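Local coordinates for CRISPR-associated endonuclease Cas12b (Alicyclobacillus acidoterrestris, PDB 5U31), which cuts DNA that matches its bound guide RNA next to a short recognition motif, as the RNA-guided nuclease of a bacterial CRISPR defence system, at residues V567-S581 and H976-W990. The protein carries 3 engineered substitutions. Residues are numbered along the deposited sequence; the frame is centred on the assembly and turned at random.
Engineered in segment 567-581: A571 (natural residue Asp). Engineered in segment 976-990: A978 (natural residue Asp). With nucleotides of chain E; nucleotides of chain B.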
loop_
_atom_site.group_PDB
_atom_site.type_symbol
_atom_site.label_atom_id
_atom_site.label_comp_id
_atom_site.label_asym_id
_atom_site.label_seq_id
_atom_site.Cartn_x
_atom_site.Cartn_y
_atom_site.Cartn_z
ATOM N N VAL A 567 -22.519 -5.718 13.143
ATOM C CA VAL A 567 -21.122 -5.637 12.737
ATOM C C VAL A 567 -20.921 -6.556 11.541
ATOM O O VAL A 567 -21.385 -7.702 11.549
ATOM C CB VAL A 567 -20.169 -6.032 13.882
ATOM C CG1 VAL A 567 -18.726 -6.008 13.404
ATOM C CG2 VAL A 567 -20.359 -5.117 15.081
HETATM N N MSE A 568 -20.235 -6.060 10.520
HETATM C CA MSE A 568 -19.912 -6.899 9.378
HETATM C C MSE A 568 -18.414 -7.167 9.322
HETATM O O MSE A 568 -17.615 -6.235 9.278
HETATM C CB MSE A 568 -20.376 -6.247 8.079
HETATM C CG MSE A 568 -20.231 -7.149 6.875
HETATM SE SE MSE A 568 -20.606 -6.226 5.208
HETATM C CE MSE A 568 -19.067 -5.035 5.200
ATOM N N SER A 569 -18.032 -8.440 9.337
ATOM C CA SER A 569 -16.630 -8.809 9.227
ATOM C C SER A 569 -16.309 -9.134 7.778
ATOM O O SER A 569 -17.147 -9.670 7.050
ATOM C CB SER A 569 -16.295 -9.996 10.130
ATOM O OG SER A 569 -17.155 -11.088 9.878
ATOM N N VAL A 570 -15.095 -8.793 7.358
ATOM C CA VAL A 570 -14.699 -8.879 5.960
ATOM C C VAL A 570 -13.374 -9.615 5.869
ATOM O O VAL A 570 -12.403 -9.237 6.533
ATOM C CB VAL A 570 -14.578 -7.485 5.318
ATOM C CG1 VAL A 570 -14.187 -7.608 3.855
ATOM C CG2 VAL A 570 -15.870 -6.717 5.472
ATOM N N ALA A 571 -13.329 -10.649 5.037
ATOM C CA ALA A 571 -12.111 -11.411 4.778
ATOM C C ALA A 571 -11.658 -11.109 3.354
ATOM O O ALA A 571 -12.187 -11.673 2.393
ATOM C CB ALA A 571 -12.342 -12.902 4.986
ATOM N N LEU A 572 -10.679 -10.216 3.223
ATOM C CA LEU A 572 -10.127 -9.901 1.914
ATOM C C LEU A 572 -9.348 -11.088 1.363
ATOM O O LEU A 572 -8.707 -11.841 2.103
ATOM C CB LEU A 572 -9.212 -8.682 1.995
ATOM C CG LEU A 572 -9.833 -7.388 2.519
ATOM C CD1 LEU A 572 -8.760 -6.328 2.713
ATOM C CD2 LEU A 572 -10.924 -6.899 1.578
ATOM N N GLY A 573 -9.404 -11.243 0.044
ATOM C CA GLY A 573 -8.694 -12.320 -0.616
ATOM C C GLY A 573 -8.408 -11.962 -2.057
ATOM O O GLY A 573 -8.806 -10.906 -2.554
ATOM N N LEU A 574 -7.697 -12.869 -2.725
ATOM C CA LEU A 574 -7.372 -12.720 -4.138
ATOM C C LEU A 574 -8.394 -13.416 -5.028
ATOM O O LEU A 574 -8.841 -12.843 -6.026
ATOM C CB LEU A 574 -5.970 -13.266 -4.412
ATOM C CG LEU A 574 -4.852 -12.451 -3.768
ATOM C CD1 LEU A 574 -3.487 -12.928 -4.234
ATOM C CD2 LEU A 574 -5.070 -11.017 -4.144
ATOM N N ARG A 575 -8.763 -14.651 -4.678
ATOM C CA ARG A 575 -9.779 -15.375 -5.437
ATOM C C ARG A 575 -11.129 -14.674 -5.351
ATOM O O ARG A 575 -11.771 -14.404 -6.373
ATOM C CB ARG A 575 -9.888 -16.807 -4.921
ATOM C CG ARG A 575 -8.594 -17.580 -4.964
ATOM C CD ARG A 575 -8.465 -18.432 -3.726
ATOM N NE ARG A 575 -7.423 -19.442 -3.850
ATOM C CZ ARG A 575 -7.047 -20.237 -2.856
ATOM N NH1 ARG A 575 -7.628 -20.128 -1.668
ATOM N NH2 ARG A 575 -6.092 -21.137 -3.046
ATOM N N THR A 576 -11.585 -14.394 -4.133
ATOM C CA THR A 576 -12.753 -13.557 -3.894
ATOM C C THR A 576 -12.293 -12.295 -3.182
ATOM O O THR A 576 -11.628 -12.372 -2.144
ATOM C CB THR A 576 -13.802 -14.281 -3.049
ATOM O OG1 THR A 576 -13.315 -14.431 -1.710
ATOM C CG2 THR A 576 -14.087 -15.644 -3.631
ATOM N N SER A 577 -12.640 -11.136 -3.745
ATOM C CA SER A 577 -12.123 -9.883 -3.209
ATOM C C SER A 577 -12.534 -9.693 -1.756
ATOM O O SER A 577 -11.726 -9.258 -0.928
ATOM C CB SER A 577 -12.598 -8.711 -4.069
ATOM O OG SER A 577 -12.033 -8.778 -5.368
ATOM N N ALA A 578 -13.774 -10.038 -1.420
ATOM C CA ALA A 578 -14.273 -9.833 -0.067
ATOM C C ALA A 578 -15.308 -10.894 0.264
ATOM O O ALA A 578 -16.194 -11.174 -0.546
ATOM C CB ALA A 578 -14.885 -8.439 0.091
ATOM N N SER A 579 -15.187 -11.475 1.455
ATOM C CA SER A 579 -16.162 -12.412 1.994
ATOM C C SER A 579 -16.629 -11.870 3.336
ATOM O O SER A 579 -15.810 -11.598 4.221
ATOM C CB SER A 579 -15.560 -13.808 2.142
ATOM O OG SER A 579 -14.884 -14.180 0.954
ATOM N N ILE A 580 -17.938 -11.697 3.480
ATOM C CA ILE A 580 -18.494 -10.974 4.612
ATOM C C ILE A 580 -19.467 -11.873 5.356
ATOM O O ILE A 580 -20.006 -12.839 4.812
ATOM C CB ILE A 580 -19.186 -9.662 4.174
ATOM C CG1 ILE A 580 -20.475 -9.956 3.400
ATOM C CG2 ILE A 580 -18.243 -8.816 3.329
ATOM C CD1 ILE A 580 -21.738 -9.758 4.215
ATOM N N SER A 581 -19.679 -11.541 6.625
ATOM C CA SER A 581 -20.717 -12.167 7.430
ATOM C C SER A 581 -21.226 -11.128 8.413
ATOM O O SER A 581 -20.426 -10.448 9.061
ATOM C CB SER A 581 -20.197 -13.403 8.168
ATOM O OG SER A 581 -19.053 -13.081 8.928
ATOM N N HIS A 976 -16.716 -22.647 4.027
ATOM C CA HIS A 976 -15.893 -21.796 3.182
ATOM C C HIS A 976 -14.786 -21.154 4.000
ATOM O O HIS A 976 -15.046 -20.521 5.027
ATOM C CB HIS A 976 -16.762 -20.722 2.530
ATOM C CG HIS A 976 -16.135 -20.074 1.336
ATOM N ND1 HIS A 976 -15.376 -18.927 1.424
ATOM C CD2 HIS A 976 -16.167 -20.403 0.023
ATOM C CE1 HIS A 976 -14.963 -18.583 0.216
ATOM N NE2 HIS A 976 -15.431 -19.461 -0.651
ATOM N N ALA A 977 -13.545 -21.328 3.541
ATOM C CA ALA A 977 -12.393 -20.881 4.316
ATOM C C ALA A 977 -12.465 -19.387 4.604
ATOM O O ALA A 977 -12.273 -18.953 5.745
ATOM C CB ALA A 977 -11.103 -21.228 3.576
ATOM N N ALA A 978 -12.753 -18.584 3.575
ATOM C CA ALA A 978 -12.810 -17.137 3.756
ATOM C C ALA A 978 -13.936 -16.739 4.701
ATOM O O ALA A 978 -13.747 -15.897 5.588
ATOM C CB ALA A 978 -12.977 -16.446 2.402
ATOM N N LEU A 979 -15.120 -17.331 4.526
ATOM C CA LEU A 979 -16.216 -17.054 5.445
ATOM C C LEU A 979 -15.899 -17.534 6.852
ATOM O O LEU A 979 -16.320 -16.907 7.830
ATOM C CB LEU A 979 -17.499 -17.705 4.941
ATOM C CG LEU A 979 -18.039 -17.130 3.634
ATOM C CD1 LEU A 979 -19.258 -17.909 3.203
ATOM C CD2 LEU A 979 -18.363 -15.647 3.789
ATOM N N ASN A 980 -15.167 -18.642 6.977
ATOM C CA ASN A 980 -14.790 -19.119 8.301
ATOM C C ASN A 980 -13.816 -18.164 8.971
ATOM O O ASN A 980 -13.860 -17.978 10.193
ATOM C CB ASN A 980 -14.183 -20.511 8.212
ATOM C CG ASN A 980 -13.574 -20.954 9.521
ATOM O OD1 ASN A 980 -14.287 -21.292 10.469
ATOM N ND2 ASN A 980 -12.245 -20.950 9.585
ATOM N N ALA A 981 -12.921 -17.560 8.189
ATOM C CA ALA A 981 -12.047 -16.532 8.738
ATOM C C ALA A 981 -12.847 -15.306 9.143
ATOM O O ALA A 981 -12.596 -14.711 10.197
ATOM C CB ALA A 981 -10.970 -16.159 7.723
ATOM N N ALA A 982 -13.824 -14.923 8.317
ATOM C CA ALA A 982 -14.656 -13.769 8.633
ATOM C C ALA A 982 -15.426 -13.989 9.923
ATOM O O ALA A 982 -15.516 -13.089 10.764
ATOM C CB ALA A 982 -15.612 -13.488 7.478
ATOM N N GLN A 983 -15.985 -15.186 10.101
ATOM C CA GLN A 983 -16.725 -15.473 11.321
ATOM C C GLN A 983 -15.795 -15.601 12.520
ATOM O O GLN A 983 -16.219 -15.376 13.659
ATOM C CB GLN A 983 -17.557 -16.739 11.140
ATOM C CG GLN A 983 -18.614 -16.626 10.054
ATOM C CD GLN A 983 -19.498 -17.848 9.982
ATOM O OE1 GLN A 983 -19.270 -18.831 10.686
ATOM N NE2 GLN A 983 -20.518 -17.794 9.135
ATOM N N ASN A 984 -14.531 -15.956 12.286
ATOM C CA ASN A 984 -13.572 -15.989 13.381
ATOM C C ASN A 984 -13.306 -14.589 13.913
ATOM O O ASN A 984 -13.263 -14.380 15.130
ATOM C CB ASN A 984 -12.274 -16.654 12.928
ATOM C CG ASN A 984 -11.995 -17.942 13.673
ATOM O OD1 ASN A 984 -12.219 -18.035 14.883
ATOM N ND2 ASN A 984 -11.514 -18.948 12.953
ATOM N N LEU A 985 -13.131 -13.617 13.015
ATOM C CA LEU A 985 -12.997 -12.230 13.447
ATOM C C LEU A 985 -14.201 -11.800 14.272
ATOM O O LEU A 985 -14.055 -11.151 15.314
ATOM C CB LEU A 985 -12.816 -11.316 12.236
ATOM C CG LEU A 985 -11.621 -11.633 11.335
ATOM C CD1 LEU A 985 -11.475 -10.586 10.260
ATOM C CD2 LEU A 985 -10.350 -11.729 12.150
ATOM N N GLN A 986 -15.400 -12.174 13.830
ATOM C CA GLN A 986 -16.596 -11.859 14.598
ATOM C C GLN A 986 -16.554 -12.523 15.967
ATOM O O GLN A 986 -16.840 -11.886 16.989
ATOM C CB GLN A 986 -17.835 -12.299 13.826
ATOM C CG GLN A 986 -19.082 -11.597 14.276
ATOM C CD GLN A 986 -19.338 -10.331 13.497
ATOM O OE1 GLN A 986 -19.972 -9.407 13.993
ATOM N NE2 GLN A 986 -18.851 -10.286 12.263
ATOM N N GLN A 987 -16.185 -13.805 16.009
ATOM C CA GLN A 987 -16.128 -14.523 17.277
ATOM C C GLN A 987 -15.102 -13.913 18.224
ATOM O O GLN A 987 -15.304 -13.917 19.445
ATOM C CB GLN A 987 -15.820 -15.999 17.023
ATOM C CG GLN A 987 -15.862 -16.880 18.261
ATOM C CD GLN A 987 -14.529 -16.943 18.983
ATOM O OE1 GLN A 987 -13.470 -16.761 18.377
ATOM N NE2 GLN A 987 -14.574 -17.200 20.283
ATOM N N ARG A 988 -14.005 -13.379 17.686
ATOM C CA ARG A 988 -12.994 -12.743 18.523
ATOM C C ARG A 988 -13.436 -11.378 19.028
ATOM O O ARG A 988 -12.951 -10.925 20.070
ATOM C CB ARG A 988 -11.687 -12.611 17.747
ATOM C CG ARG A 988 -11.111 -13.943 17.353
ATOM C CD ARG A 988 -9.798 -13.814 16.634
ATOM N NE ARG A 988 -9.220 -15.134 16.419
ATOM C CZ ARG A 988 -7.990 -15.347 15.971
ATOM N NH1 ARG A 988 -7.201 -14.319 15.690
ATOM N NH2 ARG A 988 -7.550 -16.586 15.810
ATOM N N LEU A 989 -14.337 -10.709 18.308
ATOM C CA LEU A 989 -14.837 -9.414 18.754
ATOM C C LEU A 989 -15.637 -9.553 20.043
ATOM O O LEU A 989 -15.356 -8.876 21.040
ATOM C CB LEU A 989 -15.697 -8.785 17.656
ATOM C CG LEU A 989 -15.687 -7.269 17.430
ATOM C CD1 LEU A 989 -17.103 -6.722 17.415
ATOM C CD2 LEU A 989 -14.842 -6.555 18.455
ATOM N N TRP A 990 -16.633 -10.439 20.043
ATOM C CA TRP A 990 -17.578 -10.544 21.144
ATOM C C TRP A 990 -17.016 -11.268 22.357
ATOM O O TRP A 990 -17.673 -11.277 23.404
ATOM C CB TRP A 990 -18.852 -11.258 20.678
ATOM C CG TRP A 990 -19.443 -10.666 19.442
ATOM C CD1 TRP A 990 -19.542 -11.256 18.218
ATOM C CD2 TRP A 990 -20.003 -9.353 19.301
ATOM N NE1 TRP A 990 -20.136 -10.397 17.323
ATOM C CE2 TRP A 990 -20.428 -9.222 17.964
ATOM C CE3 TRP A 990 -20.189 -8.278 20.177
ATOM C CZ2 TRP A 990 -21.027 -8.061 17.482
ATOM C CZ3 TRP A 990 -20.782 -7.125 19.695
ATOM C CH2 TRP A 990 -21.191 -7.026 18.361
ATOM P P DT E 6 -6.382 -16.147 -1.033
ATOM O OP1 DT E 6 -7.382 -15.596 -1.977
ATOM O OP2 DT E 6 -6.827 -16.994 0.095
ATOM O "O5'" DT E 6 -5.293 -16.968 -1.863
ATOM C "C5'" DT E 6 -4.590 -16.337 -2.919
ATOM C "C4'" DT E 6 -3.395 -17.169 -3.336
ATOM O "O4'" DT E 6 -2.588 -17.472 -2.172
ATOM C "C3'" DT E 6 -3.751 -18.503 -3.980
ATOM O "O3'" DT E 6 -3.100 -18.632 -5.223
ATOM C "C2'" DT E 6 -3.273 -19.554 -2.982
ATOM C "C1'" DT E 6 -2.196 -18.818 -2.203
ATOM N N1 DT E 6 -2.084 -19.300 -0.810
ATOM C C2 DT E 6 -0.972 -20.010 -0.432
ATOM O O2 DT E 6 -0.048 -20.252 -1.187
ATOM N N3 DT E 6 -0.976 -20.421 0.874
ATOM C C4 DT E 6 -1.964 -20.204 1.816
ATOM O O4 DT E 6 -1.875 -20.614 2.968
ATOM C C5 DT E 6 -3.110 -19.461 1.349
ATOM C C7 DT E 6 -4.248 -19.163 2.278
ATOM C C6 DT E 6 -3.116 -19.054 0.072
ATOM P P A B 6 -22.147 -23.372 9.968
ATOM O OP1 A B 6 -20.912 -23.662 10.734
ATOM O OP2 A B 6 -23.472 -23.686 10.570
ATOM O "O5'" A B 6 -22.098 -21.833 9.570
ATOM C "C5'" A B 6 -22.668 -20.840 10.412
ATOM C "C4'" A B 6 -23.830 -20.162 9.740
ATOM O "O4'" A B 6 -23.329 -19.528 8.534
ATOM C "C3'" A B 6 -24.949 -21.117 9.315
ATOM O "O3'" A B 6 -26.256 -20.786 9.835
ATOM C "C2'" A B 6 -24.874 -21.153 7.782
ATOM O "O2'" A B 6 -26.114 -21.213 7.114
ATOM C "C1'" A B 6 -24.111 -19.887 7.415
ATOM N N9 A B 6 -23.218 -20.148 6.284
ATOM C C8 A B 6 -22.195 -21.064 6.265
ATOM N N7 A B 6 -21.569 -21.147 5.118
ATOM C C5 A B 6 -22.240 -20.239 4.315
ATOM C C6 A B 6 -22.059 -19.863 2.975
ATOM N N6 A B 6 -21.112 -20.380 2.190
ATOM N N1 A B 6 -22.888 -18.928 2.469
ATOM C C2 A B 6 -23.838 -18.416 3.262
ATOM N N3 A B 6 -24.112 -18.688 4.537
ATOM C C4 A B 6 -23.266 -19.620 5.013
ATOM P P DT E 7 -3.856 -19.351 -6.441
ATOM O OP1 DT E 7 -3.291 -18.802 -7.695
ATOM O OP2 DT E 7 -5.312 -19.259 -6.187
ATOM O "O5'" DT E 7 -3.475 -20.895 -6.271
ATOM C "C5'" DT E 7 -2.387 -21.445 -6.993
ATOM C "C4'" DT E 7 -1.061 -21.006 -6.401
ATOM O "O4'" DT E 7 -0.214 -22.167 -6.236
ATOM C "C3'" DT E 7 -0.265 -20.046 -7.270
ATOM O "O3'" DT E 7 -0.620 -18.698 -6.975
ATOM C "C2'" DT E 7 1.179 -20.344 -6.869
ATOM C "C1'" DT E 7 1.134 -21.830 -6.499
ATOM N N1 DT E 7 1.672 -22.748 -7.566
ATOM C C2 DT E 7 2.545 -23.749 -7.208
ATOM O O2 DT E 7 2.910 -23.940 -6.060
ATOM N N3 DT E 7 2.981 -24.529 -8.249
ATOM C C4 DT E 7 2.640 -24.408 -9.585
ATOM O O4 DT E 7 3.086 -25.160 -10.446
ATOM C C5 DT E 7 1.722 -23.339 -9.894
ATOM C C7 DT E 7 1.281 -23.112 -11.309
ATOM C C6 DT E 7 1.287 -22.569 -8.883
#
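S569 ties the hairpin 567-581 to the helix 977-990: its OG donates to A982 O over 2.7 Å. With chi1 at 54°, OG sits between the backbone N and the carbonyl carbon, and it meets the carbonyl from above its plane, 62° out of it. The helical bond from Q986 N reaches the same oxygen from the opposite face, so A982 O accepts two bonds; serine, short and ending in a hydroxyl, suits a strand facing a helix backbone.

Apolar contacts flank this bond. The methyl of A982, small enough to let helix and strands lie close, is 4.2 Å by its CB from CB of the engineered A571, while S579 CB touches CB of the engineered A978 and L979 CD2. Farther along, branched V567 sets CG2 against the W990 ring, 3.9 Å from CZ2.

This is the RNase H-like core of the RuvC domain, whose RuvC-III helix packs across the antiparallel strands 566-572 and 578-587 of the mixed sheet. A571 and A978 replace aspartates assigned to the DNase active site; its third position, A849, also changed here, lies on neighbouring strand 845-850.

Nucleic acids flank the contact. L574 N and R575 N, turn amides suited to a phosphate, donate to OP1 of DT6 of chain E, and the cationic R575 bonds OP2 of DT7 of chain E through NE. L979 CD1 packs against the adenine of chain B, and the extended Q983 carries NE2 to a weak bond with that nucleotide's O4'.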